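Local atomic coordinates of VP24 (White spot syndrome virus, PDB entry 5HLJ), a protein that serves as a major structural protein of the viral envelope, in which a transmembrane helix absent from this construct probably anchors it. Residues A[12-17]-A[101-106]; A[20-25]-A[163-168]; A[52-57]-A[72-77]; A[124-129]-A[151-156]. One frame throughout, in Å; residues are numbered along the deposited sequence.

Interaction 1: A[12-17]-A[101-106]; sequences DAYPVE and TKRDIT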
# COMPACT_ATOMS: atom_id res chain seq x y z
N ASP A 12 -4.47 9.55 26.82
CA ASP A 12 -4.04 10.95 26.79
C ASP A 12 -4.00 11.48 25.34
O ASP A 12 -4.35 12.64 25.08
CB ASP A 12 -2.67 11.10 27.49
CG ASP A 12 -2.07 12.50 27.33
OD1 ASP A 12 -2.53 13.43 28.05
OD2 ASP A 12 -1.13 12.67 26.52
N ALA A 13 -3.59 10.60 24.41
CA ALA A 13 -3.37 10.97 23.01
C ALA A 13 -4.67 11.31 22.25
O ALA A 13 -5.66 10.56 22.31
CB ALA A 13 -2.63 9.84 22.29
N TYR A 14 -4.65 12.44 21.54
CA TYR A 14 -5.78 12.86 20.70
C TYR A 14 -5.34 13.05 19.23
O TYR A 14 -5.02 14.16 18.81
CB TYR A 14 -6.40 14.16 21.24
CG TYR A 14 -7.71 14.52 20.57
CD1 TYR A 14 -8.92 14.10 21.11
CD2 TYR A 14 -7.73 15.28 19.40
CE1 TYR A 14 -10.12 14.42 20.50
CE2 TYR A 14 -8.93 15.60 18.78
CZ TYR A 14 -10.12 15.18 19.34
OH TYR A 14 -11.31 15.50 18.72
N PRO A 15 -5.35 11.95 18.45
CA PRO A 15 -4.79 11.97 17.09
C PRO A 15 -5.62 12.78 16.09
O PRO A 15 -6.85 12.74 16.12
CB PRO A 15 -4.79 10.50 16.70
CG PRO A 15 -5.85 9.86 17.55
CD PRO A 15 -5.84 10.61 18.84
N VAL A 16 -4.93 13.50 15.21
CA VAL A 16 -5.62 14.30 14.21
C VAL A 16 -5.08 14.03 12.80
O VAL A 16 -5.60 14.56 11.81
CB VAL A 16 -5.53 15.82 14.56
CG1 VAL A 16 -6.49 16.17 15.69
CG2 VAL A 16 -4.09 16.21 14.91
N GLU A 17 -4.05 13.19 12.71
CA GLU A 17 -3.51 12.76 11.42
C GLU A 17 -3.30 11.25 11.32
O GLU A 17 -3.16 10.56 12.33
CB GLU A 17 -2.17 13.43 11.13
CG GLU A 17 -2.26 14.72 10.36
CD GLU A 17 -1.57 15.86 11.07
OE1 GLU A 17 -1.78 17.02 10.68
OE2 GLU A 17 -0.81 15.60 12.04
N THR A 101 -6.73 5.65 23.73
CA THR A 101 -6.57 7.05 23.37
C THR A 101 -7.92 7.75 23.56
O THR A 101 -8.89 7.13 23.99
CB THR A 101 -6.07 7.23 21.90
OG1 THR A 101 -7.13 6.95 20.98
CG2 THR A 101 -4.89 6.33 21.60
N LYS A 102 -7.99 9.03 23.24
CA LYS A 102 -9.22 9.78 23.42
C LYS A 102 -10.14 9.73 22.20
O LYS A 102 -11.21 10.34 22.21
CB LYS A 102 -8.91 11.24 23.76
CG LYS A 102 -8.22 11.45 25.10
CD LYS A 102 -7.89 12.93 25.30
CE LYS A 102 -7.15 13.19 26.61
NZ LYS A 102 -6.76 14.64 26.74
N ARG A 103 -9.75 9.01 21.15
CA ARG A 103 -10.61 8.91 19.97
C ARG A 103 -10.65 7.54 19.34
O ARG A 103 -9.72 6.75 19.47
CB ARG A 103 -10.18 9.92 18.91
CG ARG A 103 -10.79 11.28 19.10
CD ARG A 103 -10.56 12.18 17.90
NE ARG A 103 -11.01 11.62 16.62
CZ ARG A 103 -11.18 12.35 15.52
NH1 ARG A 103 -10.93 13.65 15.56
NH2 ARG A 103 -11.60 11.80 14.39
N ASP A 104 -11.76 7.27 18.66
CA ASP A 104 -11.85 6.14 17.75
C ASP A 104 -10.73 6.20 16.71
O ASP A 104 -10.34 7.29 16.25
CB ASP A 104 -13.21 6.13 17.06
CG ASP A 104 -14.34 5.70 17.98
OD1 ASP A 104 -15.50 5.72 17.54
OD2 ASP A 104 -14.06 5.29 19.14
N ILE A 105 -10.21 5.04 16.35
CA ILE A 105 -9.18 4.90 15.32
C ILE A 105 -9.64 3.92 14.26
O ILE A 105 -10.16 2.86 14.59
CB ILE A 105 -7.86 4.39 15.92
CG1 ILE A 105 -7.32 5.39 16.95
CG2 ILE A 105 -6.86 4.11 14.81
CD1 ILE A 105 -6.18 4.83 17.73
N THR A 106 -9.47 4.27 12.99
CA THR A 106 -9.72 3.29 11.93
C THR A 106 -8.39 2.72 11.43
O THR A 106 -7.43 3.47 11.17
CB THR A 106 -10.51 3.90 10.73
OG1 THR A 106 -11.77 4.44 11.20
CG2 THR A 106 -10.81 2.82 9.67

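Interaction 2: A[20-25]-A[163-168]; sequences IINLTI and LLSMRF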
# COMPACT_ATOMS: atom_id res chain seq x y z
N ILE A 20 1.49 5.49 9.77
CA ILE A 20 1.81 4.10 9.53
C ILE A 20 2.50 3.49 10.74
O ILE A 20 3.43 4.09 11.30
CB ILE A 20 2.71 3.94 8.30
CG1 ILE A 20 1.97 4.37 7.04
CG2 ILE A 20 3.11 2.51 8.13
CD1 ILE A 20 0.90 3.43 6.62
N ILE A 21 2.04 2.32 11.15
CA ILE A 21 2.57 1.55 12.28
C ILE A 21 3.32 0.36 11.70
O ILE A 21 2.72 -0.49 11.05
CB ILE A 21 1.43 1.05 13.21
CG1 ILE A 21 0.52 2.21 13.65
CG2 ILE A 21 1.96 0.31 14.41
CD1 ILE A 21 1.27 3.39 14.23
N ASN A 22 4.63 0.28 11.91
CA ASN A 22 5.41 -0.84 11.37
C ASN A 22 5.78 -1.82 12.48
O ASN A 22 6.51 -1.47 13.41
CB ASN A 22 6.67 -0.34 10.65
CG ASN A 22 6.35 0.50 9.41
OD1 ASN A 22 5.83 -0.02 8.43
ND2 ASN A 22 6.67 1.79 9.46
N LEU A 23 5.26 -3.04 12.37
CA LEU A 23 5.49 -4.09 13.36
C LEU A 23 6.07 -5.35 12.72
O LEU A 23 6.00 -5.53 11.50
CB LEU A 23 4.19 -4.45 14.07
CG LEU A 23 3.46 -3.35 14.83
CD1 LEU A 23 2.22 -3.93 15.47
CD2 LEU A 23 4.37 -2.73 15.89
N THR A 24 6.61 -6.23 13.55
CA THR A 24 7.15 -7.49 13.07
C THR A 24 6.23 -8.65 13.46
O THR A 24 5.68 -8.66 14.55
CB THR A 24 8.57 -7.70 13.63
OG1 THR A 24 9.42 -6.67 13.12
CG2 THR A 24 9.13 -9.02 13.20
N ILE A 25 6.05 -9.60 12.55
CA ILE A 25 5.21 -10.78 12.82
C ILE A 25 5.80 -12.06 12.23
O ILE A 25 6.50 -12.03 11.21
CB ILE A 25 3.77 -10.64 12.25
CG1 ILE A 25 3.81 -10.52 10.73
CG2 ILE A 25 2.99 -9.50 12.91
CD1 ILE A 25 2.46 -10.28 10.09
N LEU A 163 7.09 -8.52 7.91
CA LEU A 163 7.00 -7.14 8.39
C LEU A 163 5.62 -6.64 8.07
O LEU A 163 5.15 -6.79 6.94
CB LEU A 163 8.06 -6.26 7.73
CG LEU A 163 9.48 -6.84 7.77
CD1 LEU A 163 10.47 -5.99 6.96
CD2 LEU A 163 9.91 -6.95 9.22
N LEU A 164 4.95 -6.07 9.06
CA LEU A 164 3.57 -5.66 8.92
C LEU A 164 3.45 -4.14 8.95
O LEU A 164 3.94 -3.50 9.86
CB LEU A 164 2.73 -6.28 10.04
CG LEU A 164 1.28 -5.81 10.24
CD1 LEU A 164 0.39 -6.25 9.07
CD2 LEU A 164 0.72 -6.33 11.57
N SER A 165 2.80 -3.59 7.93
CA SER A 165 2.48 -2.17 7.94
C SER A 165 0.99 -1.96 8.12
O SER A 165 0.19 -2.50 7.36
CB SER A 165 2.93 -1.50 6.64
OG SER A 165 4.32 -1.24 6.66
N MET A 166 0.62 -1.17 9.12
CA MET A 166 -0.78 -0.80 9.30
C MET A 166 -0.93 0.71 9.22
O MET A 166 -0.14 1.44 9.81
CB MET A 166 -1.33 -1.30 10.64
CG MET A 166 -1.20 -2.79 10.85
SD MET A 166 -2.04 -3.37 12.35
CE MET A 166 -0.97 -2.73 13.63
N ARG A 167 -1.95 1.18 8.52
CA ARG A 167 -2.24 2.60 8.55
C ARG A 167 -3.35 2.92 9.53
O ARG A 167 -4.45 2.39 9.43
CB ARG A 167 -2.60 3.14 7.16
CG ARG A 167 -2.87 4.64 7.18
CD ARG A 167 -3.08 5.23 5.79
NE ARG A 167 -3.81 6.51 5.84
CZ ARG A 167 -3.42 7.62 5.20
NH1 ARG A 167 -2.30 7.62 4.47
NH2 ARG A 167 -4.15 8.73 5.29
N PHE A 168 -3.04 3.78 10.49
CA PHE A 168 -4.02 4.29 11.45
C PHE A 168 -4.54 5.66 11.01
O PHE A 168 -3.77 6.51 10.57
CB PHE A 168 -3.41 4.43 12.86
CG PHE A 168 -3.17 3.13 13.56
CD1 PHE A 168 -3.29 1.92 12.90
CD2 PHE A 168 -2.81 3.12 14.91
CE1 PHE A 168 -3.04 0.71 13.57
CE2 PHE A 168 -2.58 1.94 15.59
CZ PHE A 168 -2.69 0.72 14.91
O HOH W 1 6.90 -2.91 8.81

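Interaction 3: A[52-57]-A[72-77]; sequences AGQGTS and SLLGDG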
# COMPACT_ATOMS: atom_id res chain seq x y z
N ALA A 52 1.97 -6.61 23.57
CA ALA A 52 2.13 -7.60 24.65
C ALA A 52 2.49 -8.98 24.13
O ALA A 52 2.47 -9.23 22.92
CB ALA A 52 0.85 -7.68 25.49
N GLY A 53 2.82 -9.89 25.04
CA GLY A 53 3.08 -11.27 24.66
C GLY A 53 1.84 -11.98 24.11
O GLY A 53 0.70 -11.56 24.35
N GLN A 54 2.05 -13.06 23.39
CA GLN A 54 0.95 -13.81 22.80
C GLN A 54 -0.08 -14.27 23.83
O GLN A 54 0.25 -14.59 24.96
CB GLN A 54 1.49 -15.02 22.06
CG GLN A 54 2.28 -15.96 22.94
CD GLN A 54 3.13 -16.93 22.13
OE1 GLN A 54 3.98 -16.51 21.33
NE2 GLN A 54 2.92 -18.22 22.34
N GLY A 55 -1.34 -14.27 23.41
CA GLY A 55 -2.43 -14.78 24.22
C GLY A 55 -2.74 -14.03 25.49
O GLY A 55 -3.34 -14.58 26.41
N THR A 56 -2.34 -12.76 25.56
CA THR A 56 -2.62 -11.95 26.74
C THR A 56 -4.13 -11.81 26.93
O THR A 56 -4.86 -11.49 25.99
CB THR A 56 -1.97 -10.56 26.60
OG1 THR A 56 -0.55 -10.71 26.47
CG2 THR A 56 -2.26 -9.69 27.80
N SER A 57 -4.60 -12.06 28.15
CA SER A 57 -6.03 -12.00 28.43
C SER A 57 -6.50 -10.56 28.44
O SER A 57 -5.71 -9.64 28.63
CB SER A 57 -6.34 -12.64 29.78
OG SER A 57 -5.91 -11.79 30.82
N SER A 72 -1.64 -10.90 19.83
CA SER A 72 -2.11 -11.89 18.88
C SER A 72 -2.47 -13.17 19.63
O SER A 72 -1.75 -13.57 20.55
CB SER A 72 -1.06 -12.16 17.80
OG SER A 72 0.19 -12.48 18.37
N LEU A 73 -3.60 -13.77 19.27
CA LEU A 73 -4.08 -14.99 19.92
C LEU A 73 -3.79 -16.19 19.04
O LEU A 73 -3.80 -16.10 17.81
CB LEU A 73 -5.59 -14.92 20.23
CG LEU A 73 -6.09 -13.74 21.07
CD1 LEU A 73 -7.55 -13.95 21.53
CD2 LEU A 73 -5.18 -13.45 22.26
N LEU A 74 -3.50 -17.32 19.67
CA LEU A 74 -3.12 -18.53 18.95
C LEU A 74 -4.12 -19.64 19.29
O LEU A 74 -5.13 -19.39 19.95
CB LEU A 74 -1.69 -18.92 19.30
CG LEU A 74 -0.69 -17.77 19.07
CD1 LEU A 74 0.69 -18.09 19.60
CD2 LEU A 74 -0.62 -17.37 17.58
N GLY A 75 -3.87 -20.85 18.83
CA GLY A 75 -4.80 -21.93 19.18
C GLY A 75 -6.16 -21.87 18.49
O GLY A 75 -6.72 -20.79 18.26
N ASP A 76 -6.68 -23.06 18.17
CA ASP A 76 -7.91 -23.23 17.39
C ASP A 76 -9.04 -22.43 17.98
O ASP A 76 -9.08 -22.15 19.19
CB ASP A 76 -8.32 -24.70 17.33
CG ASP A 76 -7.36 -25.56 16.56
OD1 ASP A 76 -6.13 -25.39 16.73
OD2 ASP A 76 -7.83 -26.40 15.77
N GLY A 77 -10.00 -22.08 17.14
CA GLY A 77 -11.13 -21.32 17.64
C GLY A 77 -10.92 -19.83 17.53
O GLY A 77 -11.87 -19.10 17.33

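Interaction 4: A[124-129]-A[151-156]; sequences SANKFV and FDEDID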
# COMPACT_ATOMS: atom_id res chain seq x y z
N SER A 124 11.87 -14.60 1.49
CA SER A 124 10.95 -15.55 0.90
C SER A 124 10.10 -14.94 -0.22
O SER A 124 9.40 -13.96 -0.00
CB SER A 124 10.04 -16.14 1.96
OG SER A 124 8.97 -16.78 1.32
N ALA A 125 10.13 -15.56 -1.39
CA ALA A 125 9.33 -15.13 -2.54
C ALA A 125 8.07 -15.96 -2.62
O ALA A 125 7.50 -16.14 -3.69
CB ALA A 125 10.12 -15.26 -3.85
N ASN A 126 7.66 -16.50 -1.48
CA ASN A 126 6.38 -17.18 -1.35
C ASN A 126 5.24 -16.19 -1.62
O ASN A 126 4.99 -15.31 -0.79
CB ASN A 126 6.29 -17.78 0.05
CG ASN A 126 5.12 -18.73 0.22
OD1 ASN A 126 4.38 -19.02 -0.72
ND2 ASN A 126 4.96 -19.21 1.44
N LYS A 127 4.57 -16.29 -2.77
CA LYS A 127 3.53 -15.32 -3.14
C LYS A 127 2.28 -15.52 -2.30
O LYS A 127 2.01 -16.63 -1.83
CB LYS A 127 3.18 -15.39 -4.62
CG LYS A 127 4.27 -14.88 -5.55
CD LYS A 127 3.80 -14.85 -7.00
CE LYS A 127 3.70 -16.26 -7.62
NZ LYS A 127 5.06 -16.84 -7.87
N PHE A 128 1.52 -14.44 -2.10
CA PHE A 128 0.33 -14.48 -1.24
C PHE A 128 -0.76 -13.50 -1.66
O PHE A 128 -0.50 -12.51 -2.34
CB PHE A 128 0.73 -14.20 0.22
CG PHE A 128 1.43 -12.88 0.41
CD1 PHE A 128 0.72 -11.72 0.65
CD2 PHE A 128 2.82 -12.81 0.35
CE1 PHE A 128 1.37 -10.50 0.81
CE2 PHE A 128 3.47 -11.59 0.52
CZ PHE A 128 2.75 -10.44 0.75
N VAL A 129 -1.98 -13.78 -1.26
CA VAL A 129 -3.06 -12.81 -1.37
C VAL A 129 -3.43 -12.38 0.04
O VAL A 129 -3.63 -13.21 0.94
CB VAL A 129 -4.28 -13.39 -2.12
CG1 VAL A 129 -5.42 -12.39 -2.17
CG2 VAL A 129 -3.89 -13.78 -3.52
N PHE A 151 -0.91 -18.13 1.22
CA PHE A 151 0.35 -18.32 0.50
C PHE A 151 0.30 -19.44 -0.55
O PHE A 151 -0.54 -20.34 -0.48
CB PHE A 151 1.48 -18.61 1.50
CG PHE A 151 1.74 -17.49 2.45
CD1 PHE A 151 2.67 -16.51 2.15
CD2 PHE A 151 1.05 -17.41 3.66
CE1 PHE A 151 2.91 -15.46 3.04
CE2 PHE A 151 1.29 -16.38 4.56
CZ PHE A 151 2.21 -15.40 4.25
N ASP A 152 1.21 -19.39 -1.53
CA ASP A 152 1.40 -20.47 -2.50
C ASP A 152 1.94 -21.72 -1.81
O ASP A 152 1.46 -22.83 -2.05
CB ASP A 152 2.35 -20.04 -3.62
CG ASP A 152 1.67 -19.21 -4.70
OD1 ASP A 152 0.47 -18.90 -4.56
OD2 ASP A 152 2.34 -18.84 -5.68
N GLU A 153 2.95 -21.50 -0.96
CA GLU A 153 3.69 -22.57 -0.29
C GLU A 153 3.45 -22.54 1.23
O GLU A 153 3.24 -21.47 1.80
CB GLU A 153 5.19 -22.43 -0.56
CG GLU A 153 5.66 -22.64 -2.02
CD GLU A 153 5.01 -23.85 -2.71
OE1 GLU A 153 4.82 -24.90 -2.05
OE2 GLU A 153 4.72 -23.76 -3.93
N ASP A 154 3.52 -23.71 1.86
CA ASP A 154 3.40 -23.84 3.32
C ASP A 154 4.35 -22.92 4.06
O ASP A 154 5.53 -22.80 3.71
CB ASP A 154 3.68 -25.28 3.79
CG ASP A 154 2.54 -26.25 3.50
OD1 ASP A 154 1.34 -25.87 3.56
OD2 ASP A 154 2.86 -27.42 3.23
N ILE A 155 3.85 -22.32 5.13
CA ILE A 155 4.72 -21.60 6.04
C ILE A 155 5.37 -22.56 7.05
O ILE A 155 4.69 -23.34 7.72
CB ILE A 155 3.94 -20.49 6.78
CG1 ILE A 155 3.40 -19.47 5.77
CG2 ILE A 155 4.82 -19.81 7.82
CD1 ILE A 155 4.50 -18.80 4.96
N ASP A 156 6.70 -22.51 7.13
CA ASP A 156 7.45 -23.28 8.11
C ASP A 156 8.56 -22.41 8.72
O ASP A 156 8.47 -21.19 8.69
CB ASP A 156 8.06 -24.53 7.48
CG ASP A 156 8.99 -24.21 6.33
OD1 ASP A 156 10.01 -23.50 6.55
OD2 ASP A 156 8.72 -24.66 5.19

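Interaction 1: A[12-17]-A[101-106]
Y14 and R103 meet through a CH-pi contact: CD of R103 stands over one face of the Y14 ring, 3.8 Å from its centroid. The ring is swung over to R103 because CG of Y14 lies opposite the backbone N (chi1 -170°). CG and CD of R103 lie on the ring, and the bend at chi3 (54°) then turns the guanidinium aside, its plane 70° from that of the ring, with P15 O over one of its faces. K102 takes the edge of the same ring, its CB 3.9 Å from CD1 of Y14, and then runs fully extended past the backbone of D12, where its CE comes within 3.2 Å of D12 O. D12 OD1 and K102 NZ remain 4.6 Å apart, too far for a salt bridge, though the opposite charges probably attract. A single backbone bond ties the segments, from K102 N to A13 O (2.9 Å, nearly straight). T101 packs its CB against the same A13 O, while its hydroxyl is bonded to N99. Here the irregular N-terminal segment leading into strand 19-28 packs along the loop that joins strands 90-99 and 105-114, at the periphery of the beta fold.

Interaction 2: A[20-25]-A[163-168]
I21 pairs with M166, and L23 with L164, as the hydrogen-bonded pairs of an antiparallel ladder. Four backbone bonds cross it, all close to straight; the two shortest are I21 N to M166 O (2.7 Å) and L164 N to L23 O (2.7 Å). In the intervening non-hydrogen-bonded pairs, CA-H...O contacts add to the ladder, as from N22 CA to L164 O (3.4 Å).

The polar side-chain contact belongs to N22 and S165. S165 OG donates to N22 OD1 at 2.6 Å, meeting the amide carbonyl almost end on (169°). A water also donates to this oxygen (3.1 Å) and, weakly, to L164 O, so OD1 receives two bonds.

Apolar contacts cover the face bearing I21, L23, L164 and M166. CG1 of I21 sits over the centre of the F168 ring, 3.5 Å from its centroid, a CH-pi contact made possible by CG1 lying beside the backbone N (chi1 -53°). M166 bends at chi3, and its CE reaches CD1 of L23 (3.9 Å). On the other face, CD1 of I20 touches CB of R167 (3.6 Å).

Both are interior strands of the sheet, near the centre of the chain, with strand 33-42 beyond 20-25 and strand 105-114 beyond 163-168. L145 and F147 of strand 141-151 pack on the apolar face, while I20 packs on R167 of the third subunit, and R167 on I20 of the second.

Interaction 3: A[52-57]-A[72-77]
Q54 lies across L74, the two side chains at about a right angle. Its CB is 3.9 Å from S72 O and nearly as close to CD1 of L74. From there CG sits between the backbone N and the carbonyl carbon (chi1 59°), and the extended chain carries the amide over the same methyl: CD is 3.7 Å from CD1 of L74, and NE2 closes to 3.5 Å. OE1, also beside this methyl, takes its hydrogen bond from ND2 of N35 on strand 33-42. Q54 and G55 are the two central residues of a type II beta turn from G53 to T56, and G55 has the positive phi (65°) usual at the third position. The turn's backbone bond, T56 N to G53 O, is weak, but OG1 of T56 donates to the same oxygen at 2.6 Å. At the corner of the turn, G55 N is bonded to S72 O (3.0 Å), joining the loop after strand 48-51 to the end of its parallel neighbour, strand 68-72. CD2 of L73 rests against CA of G55 (3.6 Å), on the backbone itself, and the leucine continues on to Y94 and R96 of strand 90-99.

Interaction 4: A[124-129]-A[151-156]
The antiparallel pairing of strand 128-131, outermost in the sheet of this chain, with strand 141-151 begins at F128 and F151, a non-hydrogen-bonded pair, and N126 extends it into the following loop with its side chain. With CG of N126 anti to the backbone N (chi1 -169°), the amide reaches across to E153. There OD1 accepts from E153 N (2.9 Å) and ND2 donates to E153 O (2.9 Å). The oxygen of E153 lies close to the plane of the N126 amide, whereas ND2 approaches from above the plane of the E153 carbonyl, 41° out of it. An ST turn, in which N126 N donates to OG of S124, shapes the chain just before this asparagine. One residue on, D152 N donates to K127 O (2.9 Å), and the same oxygen receives a CA-H...O contact from F151.

CB of F128 touches CD1 of F151 at 3.6 Å. The two rings lie obliquely, with planes at 56° and centroids 5.5 Å apart. CD1 of I155 covers a face of the F151 ring and also comes within 3.6 Å of ND2 of N126.

K127 folds its CE to 3.5 Å from D152 OD2, but each charge has its salt bridge across subunits: K127 NZ with D152 of the third subunit, and D152 OD1 with K127 of the second. Bonded at both ends, the N126 amide is probably fixed in its rotation and substitutes for a backbone pair, while the intersubunit salt bridges of K127 and D152 probably help to hold the trimer.

Overall arrangement
Interaction 2 is the most central of the four, a regular ladder between strands inside the sheet. Interactions 1 and 4, both partly buried, lie on opposite sides of the chain's centre, about 35 Å apart between centres, and interaction 3 is a surface contact of two loops. Interactions 1 and 2 touch where I105 packs on F168. Backbone bonds dominate interaction 2; interactions 1 and 3 have one each and rely on side chains laid over a ring or a methyl group, and interaction 4 pairs one backbone bond with two from an asparagine amide. Interactions 3 and 4 both fall within the chain loop closed by interaction 2. Interactions 2 and 4 reach the third subunit; interaction 3 touches no other chain.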